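Local coordinates for FMN-dependent NADH:quinone oxidoreductase 1 (Bacillus anthracis, PDB 4M0C), which probably reduces quinones and cleaves the azo bond of aromatic azo compounds, using NADH and one bound FMN per subunit, at residues L8-H13 and I47-D52. Numbering follows the deposited sequence.
Sequences LIINAH and INLYDD. With FMN (flavin mononucleotide), chain C.
The ring of Tyr50 lies obliquely against the backbone of Ala12 and His13, with CE2 3.4 Å from Ala12 O and CD2 3.7 Å from His13 C. A water sits at the edge of this ring, in its plane. It accepts from Tyr50 N and donates to Asn11 O and His13 O, so it links the loops that follow the two strands. The His13 ring meets the FMN phosphate at its edge: NE2 donates to O3P of FMN over 2.6 Å, almost straight at 170°. Its ND1 is hydrogen-bonded to Lys15 N, which should fix the ring's rotation. The amides of Asn11 and Asn48 stand nearly perpendicular, 86° apart. Asn11 ND2 reaches Asn48 OD1 at 3.1 Å, from above the carbonyl plane and with a bent N-H angle of 139°. Each amide has another partner, Val16 O for Asn11 ND2 and Gln46 NE2 for Asn48 OD1. In Asn11, CG lies anti to the backbone N, and the amide is turned so that OD1 accepts from His13 N, closing an Asx turn. Strands 5-11 and 42-48 run parallel here. Ile47 N donates to Ile9 O, Asn11 N to Ile47 O, and Leu49 N to Asn11 O at 2.9 Å. On the face that carries Ile10 and Ile47, Leu49 CD1 touches both Ala12 CB (3.9 Å) and Ile10 CG2 (4.1 Å). Helix 111-120 covers Ile10 and Leu49 through Tyr116. The pair belongs to the first beta-alpha-beta unit of a flavodoxin-like fold, with helix 22-37 as the crossover. The bonds of Asn11 and the water probably help to fix the turn after the strand, which places His13 at the FMN phosphate.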
ATOM      1  N   LEU A   8      20.893  -5.544  -3.624  1.00 25.50           N
ATOM      2  CA  LEU A   8      19.741  -6.187  -2.987  1.00 33.64           C
ATOM      3  C   LEU A   8      18.559  -6.189  -3.942  1.00 27.07           C
ATOM      4  O   LEU A   8      18.113  -5.136  -4.385  1.00 26.50           O
ATOM      5  CB  LEU A   8      19.342  -5.467  -1.694  1.00 24.40           C
ATOM      6  CG  LEU A   8      18.095  -6.018  -1.001  1.00 28.52           C
ATOM      7  CD1 LEU A   8      18.266  -7.508  -0.647  1.00 23.38           C
ATOM      8  CD2 LEU A   8      17.757  -5.202   0.245  1.00 25.87           C
ATOM      9  N   ILE A   9      18.075  -7.376  -4.270  1.00 22.23           N
ATOM     10  CA  ILE A   9      16.894  -7.516  -5.103  0.85 23.14           C
ATOM     11  C   ILE A   9      15.666  -7.659  -4.204  1.00 23.75           C
ATOM     12  O   ILE A   9      15.585  -8.551  -3.362  1.00 24.25           O
ATOM     13  CB  ILE A   9      17.033  -8.720  -6.046  1.00 23.97           C
ATOM     14  CG1 ILE A   9      18.274  -8.531  -6.956  1.00 25.94           C
ATOM     15  CG2 ILE A   9      15.787  -8.881  -6.893  1.00 24.83           C
ATOM     16  CD1 ILE A   9      18.770  -9.830  -7.545  0.43 27.32           C
ATOM     17  N   ILE A  10      14.721  -6.746  -4.363  1.00 20.06           N
ATOM     18  CA  ILE A  10      13.515  -6.762  -3.565  1.00 23.14           C
ATOM     19  C   ILE A  10      12.390  -7.205  -4.502  1.00 26.16           C
ATOM     20  O   ILE A  10      11.829  -6.406  -5.258  1.00 25.11           O
ATOM     21  CB  ILE A  10      13.244  -5.370  -2.966  1.00 21.95           C
ATOM     22  CG1 ILE A  10      14.384  -4.964  -2.021  1.00 20.45           C
ATOM     23  CG2 ILE A  10      11.893  -5.319  -2.270  1.00 19.36           C
ATOM     24  CD1 ILE A  10      14.535  -3.442  -1.864  1.00 21.25           C
ATOM     25  N   ASN A  11      12.083  -8.496  -4.458  1.00 24.84           N
ATOM     26  CA  ASN A  11      11.100  -9.071  -5.357  1.00 23.55           C
ATOM     27  C   ASN A  11       9.699  -8.991  -4.756  1.00 22.61           C
ATOM     28  O   ASN A  11       9.339  -9.784  -3.875  1.00 23.56           O
ATOM     29  CB  ASN A  11      11.493 -10.526  -5.671  1.00 22.20           C
ATOM     30  CG  ASN A  11      10.522 -11.211  -6.611  1.00 24.82           C
ATOM     31  OD1 ASN A  11       9.554 -10.599  -7.080  1.00 25.22           O
ATOM     32  ND2 ASN A  11      10.772 -12.493  -6.889  1.00 23.96           N
ATOM     33  N   ALA A  12       8.898  -8.053  -5.248  1.00 21.26           N
ATOM     34  CA  ALA A  12       7.541  -7.853  -4.724  1.00 19.76           C
ATOM     35  C   ALA A  12       6.462  -8.528  -5.573  1.00 22.72           C
ATOM     36  O   ALA A  12       5.296  -8.102  -5.560  1.00 25.29           O
ATOM     37  CB  ALA A  12       7.233  -6.367  -4.585  1.00 19.84           C
ATOM     38  N   HIS A  13       6.824  -9.577  -6.309  1.00 22.80           N
ATOM     39  CA  HIS A  13       5.822 -10.244  -7.132  1.00 22.79           C
ATOM     40  C   HIS A  13       5.288 -11.480  -6.424  1.00 23.04           C
ATOM     41  O   HIS A  13       6.069 -12.341  -5.991  1.00 22.90           O
ATOM     42  CB  HIS A  13       6.364 -10.628  -8.510  1.00 26.76           C
ATOM     43  CG  HIS A  13       5.288 -10.896  -9.518  1.00 30.20           C
ATOM     44  ND1 HIS A  13       4.415 -11.962  -9.414  1.00 28.66           N
ATOM     45  CD2 HIS A  13       4.928 -10.226 -10.640  1.00 30.06           C
ATOM     46  CE1 HIS A  13       3.572 -11.942 -10.431  1.00 30.05           C
ATOM     47  NE2 HIS A  13       3.867 -10.904 -11.197  1.00 32.31           N
ATOM     48  N   ILE A  47      15.446 -10.744  -1.556  1.00 25.02           N
ATOM     49  CA  ILE A  47      14.366 -11.071  -0.641  1.00 24.41           C
ATOM     50  C   ILE A  47      13.064 -11.175  -1.429  1.00 24.67           C
ATOM     51  O   ILE A  47      12.680 -10.249  -2.161  1.00 21.96           O
ATOM     52  CB  ILE A  47      14.249 -10.062   0.543  1.00 24.24           C
ATOM     53  CG1 ILE A  47      13.239 -10.544   1.596  1.00 24.80           C
ATOM     54  CG2 ILE A  47      13.892  -8.649   0.061  1.00 20.35           C
ATOM     55  CD1 ILE A  47      13.057  -9.509   2.755  1.00 21.10           C
ATOM     56  N   ASN A  48      12.397 -12.318  -1.298  1.00 25.44           N
ATOM     57  CA  ASN A  48      11.132 -12.529  -1.984  1.00 22.43           C
ATOM     58  C   ASN A  48       9.975 -12.181  -1.057  1.00 22.43           C
ATOM     59  O   ASN A  48       9.641 -12.961  -0.166  1.00 26.27           O
ATOM     60  CB  ASN A  48      11.035 -13.982  -2.465  1.00 23.56           C
ATOM     61  CG  ASN A  48      12.094 -14.321  -3.502  1.00 28.59           C
ATOM     62  OD1 ASN A  48      12.353 -13.534  -4.414  1.00 26.41           O
ATOM     63  ND2 ASN A  48      12.738 -15.482  -3.345  1.00 28.15           N
ATOM     64  N   LEU A  49       9.359 -11.023  -1.279  1.00 19.86           N
ATOM     65  CA  LEU A  49       8.358 -10.501  -0.346  1.00 19.67           C
ATOM     66  C   LEU A  49       7.139 -11.423  -0.150  1.00 32.49           C
ATOM     67  O   LEU A  49       6.459 -11.343   0.885  1.00 24.43           O
ATOM     68  CB  LEU A  49       7.920  -9.097  -0.754  1.00 19.20           C
ATOM     69  CG  LEU A  49       8.978  -7.990  -0.784  1.00 19.12           C
ATOM     70  CD1 LEU A  49       8.297  -6.641  -0.857  1.00 18.92           C
ATOM     71  CD2 LEU A  49       9.925  -8.071   0.432  1.00 19.04           C
ATOM     72  N   TYR A  50       6.875 -12.301  -1.122  1.00 21.09           N
ATOM     73  CA  TYR A  50       5.739 -13.219  -1.022  1.00 26.62           C
ATOM     74  C   TYR A  50       6.173 -14.641  -0.703  1.00 28.40           C
ATOM     75  O   TYR A  50       5.370 -15.568  -0.777  1.00 28.65           O
ATOM     76  CB  TYR A  50       4.864 -13.177  -2.292  1.00 26.03           C
ATOM     77  CG  TYR A  50       4.038 -11.914  -2.343  1.00 26.37           C
ATOM     78  CD1 TYR A  50       2.735 -11.888  -1.848  1.00 23.23           C
ATOM     79  CD2 TYR A  50       4.573 -10.742  -2.848  1.00 21.53           C
ATOM     80  CE1 TYR A  50       1.984 -10.712  -1.873  1.00 27.79           C
ATOM     81  CE2 TYR A  50       3.838  -9.563  -2.867  1.00 23.37           C
ATOM     82  CZ  TYR A  50       2.553  -9.553  -2.379  1.00 26.32           C
ATOM     83  OH  TYR A  50       1.834  -8.378  -2.392  1.00 22.62           O
ATOM     84  N   ASP A  51       7.438 -14.812  -0.342  1.00 29.79           N
ATOM     85  CA  ASP A  51       7.914 -16.132   0.070  1.00 33.73           C
ATOM     86  C   ASP A  51       8.668 -16.114   1.408  1.00 36.22           C
ATOM     87  O   ASP A  51       8.552 -17.047   2.197  1.00 42.06           O
ATOM     88  CB  ASP A  51       8.785 -16.757  -1.021  1.00 35.52           C
ATOM     89  CG  ASP A  51       9.104 -18.214  -0.742  1.00 42.82           C
ATOM     90  OD1 ASP A  51       8.215 -18.938  -0.230  1.00 42.62           O
ATOM     91  OD2 ASP A  51      10.246 -18.637  -1.030  1.00 46.25           O
ATOM     92  N   ASP A  52       9.438 -15.057   1.650  1.00 35.55           N
ATOM     93  CA  ASP A  52      10.217 -14.916   2.878  1.00 33.98           C
ATOM     94  C   ASP A  52       9.336 -14.236   3.929  1.00 33.17           C
ATOM     95  O   ASP A  52       8.289 -13.670   3.591  1.00 35.86           O
ATOM     96  CB  ASP A  52      11.487 -14.091   2.608  1.00 38.56           C
ATOM     97  CG  ASP A  52      12.464 -14.790   1.642  1.00 49.30           C
ATOM     98  OD1 ASP A  52      12.617 -16.031   1.726  1.00 54.51           O
ATOM     99  OD2 ASP A  52      13.083 -14.103   0.792  1.00 49.19           O
TER
HETATM  100  N1  FMN C 301      -2.696  -2.802 -14.805  1.00 26.82           N
HETATM  101  C2  FMN C 301      -2.652  -1.421 -14.754  1.00 27.82           C
HETATM  102  O2  FMN C 301      -2.120  -0.802 -15.685  1.00 30.04           O
HETATM  103  N3  FMN C 301      -3.196  -0.739 -13.666  1.00 28.72           N
HETATM  104  C4  FMN C 301      -3.779  -1.444 -12.628  1.00 32.07           C
HETATM  105  O4  FMN C 301      -4.253  -0.844 -11.657  1.00 30.30           O
HETATM  106  C4A FMN C 301      -3.831  -2.839 -12.684  1.00 30.59           C
HETATM  107  N5  FMN C 301      -4.422  -3.571 -11.668  1.00 26.05           N
HETATM  108  C5A FMN C 301      -4.453  -4.957 -11.736  1.00 25.21           C
HETATM  109  C6  FMN C 301      -5.033  -5.695 -10.706  1.00 25.72           C
HETATM  110  C7  FMN C 301      -5.062  -7.085 -10.772  1.00 28.50           C
HETATM  111  C7M FMN C 301      -5.697  -7.855  -9.645  1.00 28.46           C
HETATM  112  C8  FMN C 301      -4.510  -7.755 -11.861  1.00 27.91           C
HETATM  113  C8M FMN C 301      -4.551  -9.258 -11.926  1.00 29.13           C
HETATM  114  C9  FMN C 301      -3.933  -7.020 -12.896  1.00 24.99           C
HETATM  115  C9A FMN C 301      -3.896  -5.620 -12.830  1.00 26.10           C
HETATM  116  N10 FMN C 301      -3.321  -4.879 -13.851  1.00 25.57           N
HETATM  117  C10 FMN C 301      -3.286  -3.508 -13.778  1.00 27.47           C
HETATM  118  C1' FMN C 301      -2.699  -5.549 -15.045  1.00 24.85           C
HETATM  119  C2' FMN C 301      -1.274  -5.986 -14.689  1.00 26.04           C
HETATM  120  O2' FMN C 301      -0.481  -4.894 -14.245  1.00 27.85           O
HETATM  121  C3' FMN C 301      -0.633  -6.601 -15.919  1.00 29.06           C
HETATM  122  O3' FMN C 301      -1.292  -7.822 -16.186  1.00 30.23           O
HETATM  123  C4' FMN C 301       0.847  -6.853 -15.693  1.00 28.41           C
HETATM  124  O4' FMN C 301       1.409  -7.373 -16.882  1.00 31.36           O
HETATM  125  C5' FMN C 301       1.083  -7.862 -14.574  1.00 24.06           C
HETATM  126  O5' FMN C 301       2.477  -8.029 -14.416  1.00 27.99           O
HETATM  127  P   FMN C 301       3.118  -9.501 -14.333  1.00 28.14           P
HETATM  128  O1P FMN C 301       2.918 -10.131 -15.685  1.00 37.30           O
HETATM  129  O2P FMN C 301       4.600  -9.393 -14.012  1.00 29.25           O
HETATM  130  O3P FMN C 301       2.388 -10.299 -13.279  1.00 29.89           O
HETATM  131  O   HOH W   1       7.832 -12.112  -3.987  1.00 20.29           O